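Local structure of protein angel homolog 2 (Homo sapiens, 6RW0) at residues A[161-166]-A[284-289]; A[165-170]-A[203-208]; A[16-21]-A[395-400]; A[337-342]-A[389-394]. The protein hydrolyses 2',3'-cyclic phosphates, belongs to the CCR4 family of deadenylases, and probably also binds the 3'-untranslated regions of mRNA. One frame throughout, in Å; residues are numbered along the deposited sequence.

Contact 1: residues A[161-166]-A[284-289]; sequences PDISLL and PNLGIS
Ile163 and Leu166, in the loop between strands 148-157 and 171-179 of this DNase I-like domain, meet Asn285 and Leu286 of a short 3-10 turn at residues 284-286. Apolar contacts converge on Leu286. Leu286 CD1 lies 3.7 Å from Leu166 CD1, put there by a chi1 of -174° that turns CG away from the backbone N, and the two leucines cross at about a right angle. The terminal methyl of Ile163 reaches the turn itself: Ile163 CD1 lies 3.7 Å from Leu286 CA and 4.0 Å from Leu286 CD1. All three residues are buried, and Thr208 of helix 203-220 touches both leucines. The Asn285 amide also touches the isoleucine, ND2 of Asn285 lying 3.5 Å from Ile163 CG1.

The direct polar link is modest. Asn285 ND2 donates a weak hydrogen bond to Asp162 O, 3.4 Å long and bent to 137° at the hydrogen. The Asp162 carboxylate, salt-bridged to Arg160, stands steeply turned against the amide plane, and a water joins the two groups. That water donates to Asp162 OD2 at 2.7 Å and accepts from Asn285 ND2 at 3.0 Å.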
loop_
_atom_site.group_PDB
_atom_site.type_symbol
_atom_site.label_atom_id
_atom_site.label_comp_id
_atom_site.label_asym_id
_atom_site.label_seq_id
_atom_site.Cartn_x
_atom_site.Cartn_y
_atom_site.Cartn_z
ATOM N N PRO A 161 -0.926 -9.047 21.213
ATOM C CA PRO A 161 -1.799 -9.759 22.117
ATOM C C PRO A 161 -1.960 -9.013 23.446
ATOM O O PRO A 161 -2.891 -9.281 24.096
ATOM C CB PRO A 161 -1.134 -11.122 22.299
ATOM C CG PRO A 161 0.297 -10.905 21.958
ATOM C CD PRO A 161 0.349 -9.714 21.018
ATOM N N ASP A 162 -1.028 -8.135 23.796
ATOM C CA ASP A 162 -1.056 -7.400 25.053
ATOM C C ASP A 162 -1.822 -6.081 24.972
ATOM O O ASP A 162 -1.897 -5.367 25.978
ATOM C CB ASP A 162 0.387 -7.142 25.535
ATOM C CG ASP A 162 1.253 -6.409 24.496
ATOM O OD1 ASP A 162 1.101 -6.645 23.277
ATOM O OD2 ASP A 162 2.109 -5.596 24.906
ATOM N N ILE A 163 -2.397 -5.746 23.819
ATOM C CA ILE A 163 -3.089 -4.476 23.596
ATOM C C ILE A 163 -4.424 -4.795 22.937
ATOM O O ILE A 163 -4.464 -5.163 21.757
ATOM C CB ILE A 163 -2.257 -3.524 22.726
ATOM C CG1 ILE A 163 -0.931 -3.241 23.442
ATOM C CG2 ILE A 163 -3.020 -2.249 22.433
ATOM C CD1 ILE A 163 0.067 -2.514 22.603
ATOM N N SER A 164 -5.519 -4.660 23.690
ATOM C CA SER A 164 -6.813 -5.099 23.178
ATOM C C SER A 164 -7.193 -4.396 21.883
ATOM O O SER A 164 -7.841 -4.996 21.020
ATOM C CB SER A 164 -7.889 -4.905 24.242
ATOM O OG SER A 164 -7.694 -5.829 25.300
ATOM N N LEU A 165 -6.793 -3.138 21.715
ATOM C CA LEU A 165 -7.115 -2.414 20.495
ATOM C C LEU A 165 -6.615 -3.144 19.261
ATOM O O LEU A 165 -7.287 -3.162 18.219
ATOM C CB LEU A 165 -6.454 -1.035 20.562
ATOM C CG LEU A 165 -6.466 -0.184 19.302
ATOM C CD1 LEU A 165 -7.890 0.199 18.932
ATOM C CD2 LEU A 165 -5.638 1.085 19.459
ATOM N N LEU A 166 -5.418 -3.706 19.345
ATOM C CA LEU A 166 -4.695 -4.209 18.181
ATOM C C LEU A 166 -4.916 -5.711 18.023
ATOM O O LEU A 166 -3.992 -6.519 18.064
ATOM C CB LEU A 166 -3.219 -3.857 18.302
ATOM C CG LEU A 166 -2.944 -2.372 18.069
ATOM C CD1 LEU A 166 -1.521 -2.022 18.494
ATOM C CD2 LEU A 166 -3.171 -1.946 16.619
ATOM N N PRO A 284 -0.201 3.782 26.022
ATOM C CA PRO A 284 1.237 3.928 26.196
ATOM C C PRO A 284 2.057 2.640 26.059
ATOM O O PRO A 284 3.174 2.736 25.687
ATOM C CB PRO A 284 1.442 4.455 27.622
ATOM C CG PRO A 284 0.084 4.670 28.201
ATOM C CD PRO A 284 -0.950 4.267 27.182
ATOM N N ASN A 285 1.471 1.458 26.266
ATOM C CA ASN A 285 2.217 0.181 26.152
ATOM C C ASN A 285 2.535 -0.176 24.688
ATOM O O ASN A 285 3.233 -1.122 24.510
ATOM C CB ASN A 285 1.624 -0.954 26.991
ATOM C CG ASN A 285 0.262 -1.428 26.564
ATOM O OD1 ASN A 285 -0.548 -0.633 26.145
ATOM N ND2 ASN A 285 0.012 -2.709 26.732
ATOM N N LEU A 286 1.983 0.506 23.685
ATOM C CA LEU A 286 2.412 0.340 22.283
ATOM C C LEU A 286 3.864 0.816 22.134
ATOM O O LEU A 286 4.566 0.264 21.335
ATOM C CB LEU A 286 1.481 1.103 21.342
ATOM C CG LEU A 286 1.770 0.856 19.866
ATOM C CD1 LEU A 286 1.788 -0.625 19.569
ATOM C CD2 LEU A 286 0.774 1.558 18.971
ATOM N N GLY A 287 4.273 1.854 22.853
ATOM C CA GLY A 287 5.646 2.375 22.755
ATOM C C GLY A 287 5.885 3.212 21.514
ATOM O O GLY A 287 6.951 3.149 20.985
ATOM N N ILE A 288 4.843 3.873 21.046
ATOM C CA ILE A 288 4.942 4.774 19.877
ATOM C C ILE A 288 4.404 6.143 20.304
ATOM O O ILE A 288 3.314 6.215 20.820
ATOM C CB ILE A 288 4.234 4.183 18.646
ATOM C CG1 ILE A 288 4.949 2.909 18.193
ATOM C CG2 ILE A 288 4.158 5.210 17.531
ATOM C CD1 ILE A 288 4.255 2.183 17.063
ATOM N N SER A 289 5.150 7.211 20.052
ATOM C CA SER A 289 4.763 8.580 20.446
ATOM C C SER A 289 3.704 9.123 19.494
ATOM O O SER A 289 3.508 8.575 18.437
ATOM C CB SER A 289 5.966 9.479 20.445
ATOM O OG SER A 289 6.308 9.844 19.130
HETATM O O HOH W 1 2.341 -4.422 27.326
#

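Contact 2: residues A[165-170]-A[203-208]; sequences LLDRDN and GDIKLT
An inverse gamma turn centred on Leu166 folds the loop where it passes the first turns of helix 203-220, and the nearest alpha carbons, Leu166 CA and Ile205 CA, are 6.5 Å apart. Leu165 O comes 3.5 Å from Ile205 CG1. Leu165 holds CG anti to the backbone N (chi1 170°), and its two methyls divide the work. Leu165 CD1 lies 3.4 Å from Asp204 OD2, an oxygen salt-bridged to Arg202 and Arg275, while Leu165 CD2 meets Thr208 OG1 tip to tip at 3.6 Å. Leu166 CD2 packs obliquely against Thr208 CG2, 3.7 Å away.

The threonine's rotation is fixed by its own helix: Thr208 OG1 donates to Asp204 O at 2.9 Å, and Thr208 N reaches the same oxygen from the opposite face of the carbonyl plane. Replaced by an alanine, this position would probably leave Leu166 CD2 without its methyl partner and Asp204 O without its hydroxyl donor.

Farther along, Ile205 CD1 lies 3.7 Å from Arg168 NH1. The arginine chain bends back on Asp167, and Arg168 NH1 forms a salt bridge with Asp167 OD1 at 2.8 Å, on the syn side and within 5° of the guanidinium plane.

The loop thus rests on the N-terminal turns of the helix in a beta-alpha-beta crossover, which links the parallel neighbours 189-195 and 231-236 in one sheet of the DNase I-like fold.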
loop_
_atom_site.group_PDB
_atom_site.type_symbol
_atom_site.label_atom_id
_atom_site.label_comp_id
_atom_site.label_asym_id
_atom_site.label_seq_id
_atom_site.Cartn_x
_atom_site.Cartn_y
_atom_site.Cartn_z
ATOM N N LEU A 165 -6.793 -3.138 21.715
ATOM C CA LEU A 165 -7.115 -2.414 20.495
ATOM C C LEU A 165 -6.615 -3.144 19.261
ATOM O O LEU A 165 -7.287 -3.162 18.219
ATOM C CB LEU A 165 -6.454 -1.035 20.562
ATOM C CG LEU A 165 -6.466 -0.184 19.302
ATOM C CD1 LEU A 165 -7.890 0.199 18.932
ATOM C CD2 LEU A 165 -5.638 1.085 19.459
ATOM N N LEU A 166 -5.418 -3.706 19.345
ATOM C CA LEU A 166 -4.695 -4.209 18.181
ATOM C C LEU A 166 -4.916 -5.711 18.023
ATOM O O LEU A 166 -3.992 -6.519 18.064
ATOM C CB LEU A 166 -3.219 -3.857 18.302
ATOM C CG LEU A 166 -2.944 -2.372 18.069
ATOM C CD1 LEU A 166 -1.521 -2.022 18.494
ATOM C CD2 LEU A 166 -3.171 -1.946 16.619
ATOM N N ASP A 167 -6.179 -6.066 17.788
ATOM C CA ASP A 167 -6.586 -7.461 17.717
ATOM C C ASP A 167 -6.710 -7.985 16.291
ATOM O O ASP A 167 -7.243 -9.083 16.095
ATOM C CB ASP A 167 -7.897 -7.677 18.488
ATOM C CG ASP A 167 -9.062 -6.857 17.941
ATOM O OD1 ASP A 167 -8.940 -6.242 16.870
ATOM O OD2 ASP A 167 -10.124 -6.829 18.608
ATOM N N ARG A 168 -6.208 -7.255 15.300
ATOM C CA ARG A 168 -6.337 -7.640 13.901
ATOM C C ARG A 168 -5.000 -8.110 13.328
ATOM O O ARG A 168 -3.926 -7.703 13.788
ATOM C CB ARG A 168 -6.888 -6.462 13.090
ATOM C CG ARG A 168 -8.260 -5.953 13.573
ATOM C CD ARG A 168 -9.275 -7.062 13.576
ATOM N NE ARG A 168 -10.626 -6.679 13.158
ATOM C CZ ARG A 168 -11.512 -6.080 13.949
ATOM N NH1 ARG A 168 -11.185 -5.763 15.194
ATOM N NH2 ARG A 168 -12.730 -5.801 13.500
ATOM N N ASP A 169 -5.077 -8.957 12.298
ATOM C CA ASP A 169 -3.926 -9.723 11.815
ATOM C C ASP A 169 -3.107 -9.045 10.723
ATOM O O ASP A 169 -2.168 -9.663 10.194
ATOM C CB ASP A 169 -4.389 -11.111 11.378
ATOM C CG ASP A 169 -4.773 -11.976 12.563
ATOM O OD1 ASP A 169 -3.967 -12.068 13.529
ATOM O OD2 ASP A 169 -5.896 -12.530 12.542
ATOM N N ASN A 170 -3.353 -7.778 10.442
ATOM C CA ASN A 170 -2.658 -7.117 9.349
ATOM C C ASN A 170 -1.175 -6.930 9.655
ATOM O O ASN A 170 -0.728 -6.944 10.814
ATOM C CB ASN A 170 -3.326 -5.781 9.063
ATOM C CG ASN A 170 -4.794 -5.933 8.780
ATOM O OD1 ASN A 170 -5.624 -5.844 9.693
ATOM N ND2 ASN A 170 -5.130 -6.227 7.522
ATOM N N GLY A 203 -11.426 3.042 12.335
ATOM C CA GLY A 203 -10.397 4.037 11.999
ATOM C C GLY A 203 -9.356 4.135 13.095
ATOM O O GLY A 203 -8.274 4.581 12.814
ATOM N N ASP A 204 -9.747 3.836 14.328
ATOM C CA ASP A 204 -8.815 3.795 15.472
ATOM C C ASP A 204 -7.761 2.718 15.199
ATOM O O ASP A 204 -6.605 2.990 15.349
ATOM C CB ASP A 204 -9.573 3.530 16.774
ATOM C CG ASP A 204 -10.494 2.324 16.794
ATOM O OD1 ASP A 204 -10.987 1.937 15.760
ATOM O OD2 ASP A 204 -10.691 1.813 17.858
ATOM N N ILE A 205 -8.162 1.539 14.763
ATOM C CA ILE A 205 -7.192 0.504 14.418
ATOM C C ILE A 205 -6.371 0.923 13.208
ATOM O O ILE A 205 -5.144 0.778 13.200
ATOM C CB ILE A 205 -7.868 -0.867 14.227
ATOM C CG1 ILE A 205 -8.585 -1.285 15.501
ATOM C CG2 ILE A 205 -6.795 -1.878 13.820
ATOM C CD1 ILE A 205 -9.339 -2.567 15.342
ATOM N N LYS A 206 -7.021 1.462 12.171
ATOM C CA LYS A 206 -6.294 1.860 10.968
ATOM C C LYS A 206 -5.181 2.856 11.277
ATOM O O LYS A 206 -4.060 2.720 10.770
ATOM C CB LYS A 206 -7.234 2.495 9.952
ATOM C CG LYS A 206 -7.997 1.575 9.069
ATOM C CD LYS A 206 -8.376 2.389 7.827
ATOM C CE LYS A 206 -8.817 1.504 6.691
ATOM N NZ LYS A 206 -10.131 0.904 6.905
ATOM N N LEU A 207 -5.499 3.925 12.027
ATOM C CA LEU A 207 -4.487 4.938 12.331
ATOM C C LEU A 207 -3.365 4.358 13.176
ATOM O O LEU A 207 -2.200 4.741 13.011
ATOM C CB LEU A 207 -5.106 6.139 13.049
ATOM C CG LEU A 207 -5.823 7.097 12.105
ATOM C CD1 LEU A 207 -6.636 8.090 12.906
ATOM C CD2 LEU A 207 -4.856 7.816 11.186
ATOM N N THR A 208 -3.682 3.426 14.074
ATOM C CA THR A 208 -2.644 2.837 14.909
ATOM C C THR A 208 -1.747 1.917 14.085
ATOM O O THR A 208 -0.526 1.920 14.261
ATOM C CB THR A 208 -3.273 2.100 16.091
ATOM O OG1 THR A 208 -4.133 2.992 16.823
ATOM C CG2 THR A 208 -2.222 1.601 17.068
#

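Contact 3: residues A[16-21]-A[395-400]; sequences IKRNWE and LSLLTE
Trp20 and Leu395 form an antiparallel, non-hydrogen-bonded pair (CA to CA 4.6 Å) at the edge of the seven-stranded mixed sheet, where the N-terminal strand 20-22 joins strand 390-395 of the DNase I-like domain. Next to this pair the ladder departs from plain strand pairing. Ser396 N donates to Asn19 O at 2.8 Å in the usual way, but the return bond from Asn19 N goes to Ser396 OG, also at 2.8 Å and nearly straight (173°). The serine places OG between its backbone N and carbonyl carbon (chi1 64°), which lets the hydroxyl serve as the acceptor.

Ser396 O is taken by Arg18 instead. Arg18 NE points at Ser396 O almost linearly, 2.7 Å away and 174° at the hydrogen, with the oxygen in the guanidinium plane. NH2 of Arg18 adds a longer bond to Leu395 O, 3.2 Å, approaching from above that carbonyl plane, while NH1 is held by Pro420 O. Leu395 CD2 sits 3.6 Å over the centre of one face of the Arg18 guanidinium, so the charged group is gripped at its edge and covered on one face by a methyl. Leu395 CB, for its part, lies over one face of the Trp20 ring, displaced toward the rim. Glu21 salt-bridges Arg394 next along the sheet.

At the loop end, Ile16 CG2 touches Leu398 CD2 at 4.0 Å. A water gathers three groups here: it donates to Lys17 O and to Leu397 O and accepts from Ser396 OG at 2.7 Å.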
loop_
_atom_site.group_PDB
_atom_site.type_symbol
_atom_site.label_atom_id
_atom_site.label_comp_id
_atom_site.label_asym_id
_atom_site.label_seq_id
_atom_site.Cartn_x
_atom_site.Cartn_y
_atom_site.Cartn_z
ATOM N N ILE A 16 -9.909 3.525 -23.760
ATOM C CA ILE A 16 -9.590 3.097 -22.375
ATOM C C ILE A 16 -8.150 2.606 -22.428
ATOM O O ILE A 16 -7.936 1.518 -22.917
ATOM C CB ILE A 16 -10.543 2.012 -21.873
ATOM C CG1 ILE A 16 -11.991 2.487 -21.952
ATOM C CG2 ILE A 16 -10.157 1.605 -20.459
ATOM C CD1 ILE A 16 -12.983 1.454 -21.548
ATOM N N LYS A 17 -7.210 3.415 -21.985
ATOM C CA LYS A 17 -5.789 3.045 -22.077
ATOM C C LYS A 17 -5.057 3.528 -20.830
ATOM O O LYS A 17 -5.400 4.577 -20.332
ATOM C CB LYS A 17 -5.159 3.671 -23.334
ATOM C CG LYS A 17 -3.689 3.335 -23.545
ATOM C CD LYS A 17 -3.120 3.630 -24.908
ATOM C CE LYS A 17 -1.680 3.168 -25.005
ATOM N NZ LYS A 17 -1.078 3.474 -26.322
ATOM N N ARG A 18 -4.052 2.783 -20.391
ATOM C CA ARG A 18 -3.158 3.221 -19.312
ATOM C C ARG A 18 -1.903 3.719 -20.034
ATOM O O ARG A 18 -1.294 2.931 -20.721
ATOM C CB ARG A 18 -2.903 2.067 -18.347
ATOM C CG ARG A 18 -4.175 1.604 -17.661
ATOM C CD ARG A 18 -3.882 0.778 -16.429
ATOM N NE ARG A 18 -3.272 1.612 -15.424
ATOM C CZ ARG A 18 -2.731 1.170 -14.307
ATOM N NH1 ARG A 18 -2.783 -0.115 -14.015
ATOM N NH2 ARG A 18 -2.140 2.024 -13.498
ATOM N N ASN A 19 -1.558 4.969 -19.852
ATOM C CA ASN A 19 -0.431 5.622 -20.546
ATOM C C ASN A 19 0.690 5.961 -19.584
ATOM O O ASN A 19 0.408 6.201 -18.458
ATOM C CB ASN A 19 -0.862 6.975 -21.114
ATOM C CG ASN A 19 -2.203 6.934 -21.804
ATOM O OD1 ASN A 19 -3.208 7.382 -21.280
ATOM N ND2 ASN A 19 -2.212 6.370 -22.983
ATOM N N TRP A 20 1.921 5.994 -20.058
ATOM C CA TRP A 20 3.017 6.536 -19.239
ATOM C C TRP A 20 2.883 8.049 -19.317
ATOM O O TRP A 20 2.918 8.581 -20.414
ATOM C CB TRP A 20 4.376 6.101 -19.766
ATOM C CG TRP A 20 4.859 4.802 -19.226
ATOM C CD1 TRP A 20 5.079 3.664 -19.932
ATOM C CD2 TRP A 20 5.150 4.489 -17.857
ATOM N NE1 TRP A 20 5.494 2.666 -19.100
ATOM C CE2 TRP A 20 5.532 3.141 -17.824
ATOM C CE3 TRP A 20 5.083 5.197 -16.663
ATOM C CZ2 TRP A 20 5.891 2.509 -16.640
ATOM C CZ3 TRP A 20 5.451 4.578 -15.497
ATOM C CH2 TRP A 20 5.853 3.257 -15.491
ATOM N N GLU A 21 2.637 8.707 -18.213
ATOM C CA GLU A 21 2.602 10.157 -18.140
ATOM C C GLU A 21 3.934 10.601 -17.561
ATOM O O GLU A 21 4.286 10.204 -16.443
ATOM C CB GLU A 21 1.481 10.653 -17.233
ATOM C CG GLU A 21 0.090 10.355 -17.707
ATOM C CD GLU A 21 -0.957 10.881 -16.743
ATOM O OE1 GLU A 21 -0.600 11.244 -15.595
ATOM O OE2 GLU A 21 -2.138 10.931 -17.140
ATOM N N LEU A 395 2.151 5.444 -14.452
ATOM C CA LEU A 395 1.251 4.743 -15.369
ATOM C C LEU A 395 -0.176 5.159 -15.040
ATOM O O LEU A 395 -0.697 4.821 -13.974
ATOM C CB LEU A 395 1.400 3.233 -15.231
ATOM C CG LEU A 395 0.576 2.412 -16.232
ATOM C CD1 LEU A 395 1.156 2.624 -17.613
ATOM C CD2 LEU A 395 0.546 0.950 -15.864
ATOM N N SER A 396 -0.827 5.855 -15.964
ATOM C CA SER A 396 -2.097 6.490 -15.634
ATOM C C SER A 396 -3.155 5.463 -15.231
ATOM O O SER A 396 -3.176 4.324 -15.712
ATOM C CB SER A 396 -2.578 7.343 -16.803
ATOM O OG SER A 396 -2.850 6.560 -17.946
ATOM N N LEU A 397 -4.063 5.875 -14.347
ATOM C CA LEU A 397 -5.139 5.040 -13.774
ATOM C C LEU A 397 -6.398 5.214 -14.640
ATOM O O LEU A 397 -6.306 5.772 -15.709
ATOM C CB LEU A 397 -5.283 5.464 -12.300
ATOM C CG LEU A 397 -4.292 4.805 -11.352
ATOM C CD1 LEU A 397 -4.376 5.465 -9.990
ATOM C CD2 LEU A 397 -4.550 3.320 -11.232
ATOM N N LEU A 398 -7.508 4.652 -14.219
ATOM C CA LEU A 398 -8.775 4.668 -14.959
ATOM C C LEU A 398 -9.893 5.151 -14.051
ATOM O O LEU A 398 -9.697 5.287 -12.878
ATOM C CB LEU A 398 -9.056 3.248 -15.444
ATOM C CG LEU A 398 -7.999 2.632 -16.345
ATOM C CD1 LEU A 398 -8.334 1.188 -16.610
ATOM C CD2 LEU A 398 -7.878 3.398 -17.646
ATOM N N THR A 399 -11.018 5.470 -14.651
ATOM C CA THR A 399 -12.229 5.867 -13.920
ATOM C C THR A 399 -13.096 4.640 -13.642
ATOM O O THR A 399 -12.882 3.599 -14.219
ATOM C CB THR A 399 -13.039 6.913 -14.690
ATOM O OG1 THR A 399 -13.580 6.242 -15.817
ATOM C CG2 THR A 399 -12.223 8.107 -15.119
ATOM N N GLU A 400 -14.082 4.813 -12.770
ATOM C CA GLU A 400 -15.074 3.781 -12.434
ATOM C C GLU A 400 -15.821 3.417 -13.722
ATOM O O GLU A 400 -16.026 2.266 -13.962
ATOM C CB GLU A 400 -16.029 4.331 -11.373
ATOM C CG GLU A 400 -17.183 3.408 -11.057
ATOM C CD GLU A 400 -18.089 3.920 -9.953
ATOM O OE1 GLU A 400 -17.830 5.004 -9.470
ATOM O OE2 GLU A 400 -19.032 3.226 -9.624
HETATM O O HOH W 2 -5.556 6.478 -18.253
#

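Contact 4: residues A[337-342]-A[389-394]; sequences SSVYSH and LKLLAR
Arg394 sets CG between its backbone N and carbonyl carbon (chi1 62°) and then runs extended to NE, a course that takes it past Val339 in the opposite direction and delivers the guanidinium to the Val339 carbonyl. The resulting hydrogen bond, Arg394 NH1 to Val339 O, is 2.8 Å long with 152° at the hydrogen; it lies in the carbonyl plane and meets the guanidinium at its edge. Val339, with CG1 anti to the backbone N, packs that methyl 3.6 Å from Arg394 CB. Val339 CG1 also lies 3.7 Å above one face of the Tyr340 ring, offset toward the rim. Arg394 CD comes 3.9 Å from Tyr340 CD1; the ring and guanidinium planes are tilted about 19° from each other, and the methylene meets the ring obliquely. Leu391 completes the patch, crossing Val339 at about a right angle, with Leu391 CD2 3.8 Å from Val339 O.

A leucine in place of this arginine would probably leave Val339 O without its in-plane donor and the Glu21 carboxylate without this charge partner.

The Tyr340 hydroxyl bonds to Leu395 O and Leu422 N, beside the Arg394 end of strand 390-395. Strand 336-338 pairs with strand 359-369 in one sheet and strand 390-395 with strand 421-428 in the other, so the contact bridges the two sheets: Val339 touches Ile366 and Tyr368 of one, Ala423 and Phe425 of the other. Helix 244-251 borders it at Ser338.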
loop_
_atom_site.group_PDB
_atom_site.type_symbol
_atom_site.label_atom_id
_atom_site.label_comp_id
_atom_site.label_asym_id
_atom_site.label_seq_id
_atom_site.Cartn_x
_atom_site.Cartn_y
_atom_site.Cartn_z
ATOM N N SER A 337 4.995 12.730 -0.782
ATOM C CA SER A 337 4.078 13.050 -1.857
ATOM C C SER A 337 3.454 11.760 -2.361
ATOM O O SER A 337 3.976 10.668 -2.141
ATOM C CB SER A 337 4.825 13.720 -3.012
ATOM O OG SER A 337 5.264 15.017 -2.648
ATOM N N SER A 338 2.328 11.900 -3.047
ATOM C CA SER A 338 1.654 10.781 -3.683
ATOM C C SER A 338 1.996 10.786 -5.165
ATOM O O SER A 338 1.967 11.835 -5.814
ATOM C CB SER A 338 0.140 10.898 -3.510
ATOM O OG SER A 338 -0.549 9.937 -4.299
ATOM N N VAL A 339 2.297 9.609 -5.711
ATOM C CA VAL A 339 2.567 9.512 -7.144
ATOM C C VAL A 339 1.380 10.020 -7.952
ATOM O O VAL A 339 1.540 10.781 -8.913
ATOM C CB VAL A 339 2.946 8.073 -7.539
ATOM C CG1 VAL A 339 2.860 7.884 -9.066
ATOM C CG2 VAL A 339 4.339 7.756 -7.030
ATOM N N TYR A 340 0.177 9.585 -7.591
ATOM C CA TYR A 340 -1.036 9.929 -8.312
ATOM C C TYR A 340 -1.753 11.107 -7.673
ATOM O O TYR A 340 -1.666 11.336 -6.463
ATOM C CB TYR A 340 -1.941 8.709 -8.365
ATOM C CG TYR A 340 -1.354 7.594 -9.197
ATOM C CD1 TYR A 340 -1.518 7.579 -10.564
ATOM C CD2 TYR A 340 -0.614 6.577 -8.624
ATOM C CE1 TYR A 340 -0.994 6.560 -11.342
ATOM C CE2 TYR A 340 -0.068 5.565 -9.393
ATOM C CZ TYR A 340 -0.262 5.558 -10.751
ATOM O OH TYR A 340 0.271 4.528 -11.495
ATOM N N SER A 341 -2.437 11.882 -8.520
ATOM C CA SER A 341 -3.157 13.071 -8.087
ATOM C C SER A 341 -4.643 12.828 -7.838
ATOM O O SER A 341 -5.318 13.719 -7.310
ATOM C CB SER A 341 -2.977 14.195 -9.114
ATOM O OG SER A 341 -3.636 13.859 -10.314
ATOM N N HIS A 342 -5.164 11.650 -8.183
ATOM C CA HIS A 342 -6.453 11.122 -7.752
ATOM C C HIS A 342 -7.646 11.633 -8.556
ATOM O O HIS A 342 -8.739 11.093 -8.396
ATOM C CB HIS A 342 -6.719 11.317 -6.244
ATOM C CG HIS A 342 -5.538 10.970 -5.396
ATOM N ND1 HIS A 342 -4.917 9.744 -5.466
ATOM C CD2 HIS A 342 -4.842 11.695 -4.491
ATOM C CE1 HIS A 342 -3.894 9.726 -4.630
ATOM N NE2 HIS A 342 -3.816 10.904 -4.040
ATOM N N LEU A 389 13.173 12.248 -3.738
ATOM C CA LEU A 389 13.197 11.516 -5.015
ATOM C C LEU A 389 12.447 12.370 -6.030
ATOM O O LEU A 389 11.567 13.094 -5.635
ATOM C CB LEU A 389 12.483 10.178 -4.855
ATOM C CG LEU A 389 13.231 9.122 -4.062
ATOM C CD1 LEU A 389 12.304 7.959 -3.762
ATOM C CD2 LEU A 389 14.462 8.663 -4.813
ATOM N N LYS A 390 12.820 12.290 -7.294
ATOM C CA LYS A 390 12.086 12.986 -8.363
ATOM C C LYS A 390 11.188 11.963 -9.048
ATOM O O LYS A 390 11.659 10.893 -9.375
ATOM C CB LYS A 390 13.044 13.608 -9.378
ATOM C CG LYS A 390 14.044 14.575 -8.781
ATOM C CD LYS A 390 13.508 15.968 -8.613
ATOM C CE LYS A 390 14.611 16.989 -8.402
ATOM N NZ LYS A 390 15.718 16.829 -9.377
ATOM N N LEU A 391 9.921 12.288 -9.190
ATOM C CA LEU A 391 9.006 11.441 -9.942
ATOM C C LEU A 391 9.183 11.748 -11.422
ATOM O O LEU A 391 8.933 12.874 -11.862
ATOM C CB LEU A 391 7.561 11.698 -9.527
ATOM C CG LEU A 391 6.542 10.874 -10.310
ATOM C CD1 LEU A 391 6.722 9.397 -10.061
ATOM C CD2 LEU A 391 5.134 11.299 -9.934
ATOM N N LEU A 392 9.624 10.753 -12.184
ATOM C CA LEU A 392 9.816 10.945 -13.616
ATOM C C LEU A 392 8.559 10.632 -14.418
ATOM O O LEU A 392 8.261 11.325 -15.399
ATOM C CB LEU A 392 10.945 10.037 -14.106
ATOM C CG LEU A 392 12.335 10.245 -13.513
ATOM C CD1 LEU A 392 13.296 9.185 -14.063
ATOM C CD2 LEU A 392 12.826 11.647 -13.833
ATOM N N ALA A 393 7.826 9.590 -14.034
ATOM C CA ALA A 393 6.679 9.141 -14.809
ATOM C C ALA A 393 5.802 8.248 -13.947
ATOM O O ALA A 393 6.248 7.670 -12.952
ATOM C CB ALA A 393 7.126 8.361 -16.049
ATOM N N ARG A 394 4.542 8.127 -14.358
ATOM C CA ARG A 394 3.600 7.231 -13.703
ATOM C C ARG A 394 2.696 6.619 -14.763
ATOM O O ARG A 394 2.491 7.193 -15.835
ATOM C CB ARG A 394 2.751 7.961 -12.660
ATOM C CG ARG A 394 1.885 9.049 -13.242
ATOM C CD ARG A 394 1.239 9.892 -12.152
ATOM N NE ARG A 394 0.506 10.976 -12.792
ATOM C CZ ARG A 394 0.283 12.169 -12.258
ATOM N NH1 ARG A 394 0.719 12.462 -11.042
ATOM N NH2 ARG A 394 -0.389 13.072 -12.958
#

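Overall arrangement
The four contacts form two pairs on opposite sides of the chain's centre. Contacts 1 and 2, with centres 10 Å apart, share Leu165 and Leu166 and join through Leu286 and Thr208, so one loop rests on both the 3-10 turn and helix 203-220. Contacts 3 and 4, 14 Å apart, meet along strand 390-395, tied by a salt bridge, a probable hydrogen bond and the packing of Trp20 on Arg394. Centres in different pairs are 28 to 41 Å apart. Along the chain, contact 3 encloses the other three, and contacts 1 and 2 close before contact 4 opens. The N-terminal strand 20-22 thus becomes the outermost strand of a sheet beside strand 390-395, closing a loop of 373 residues.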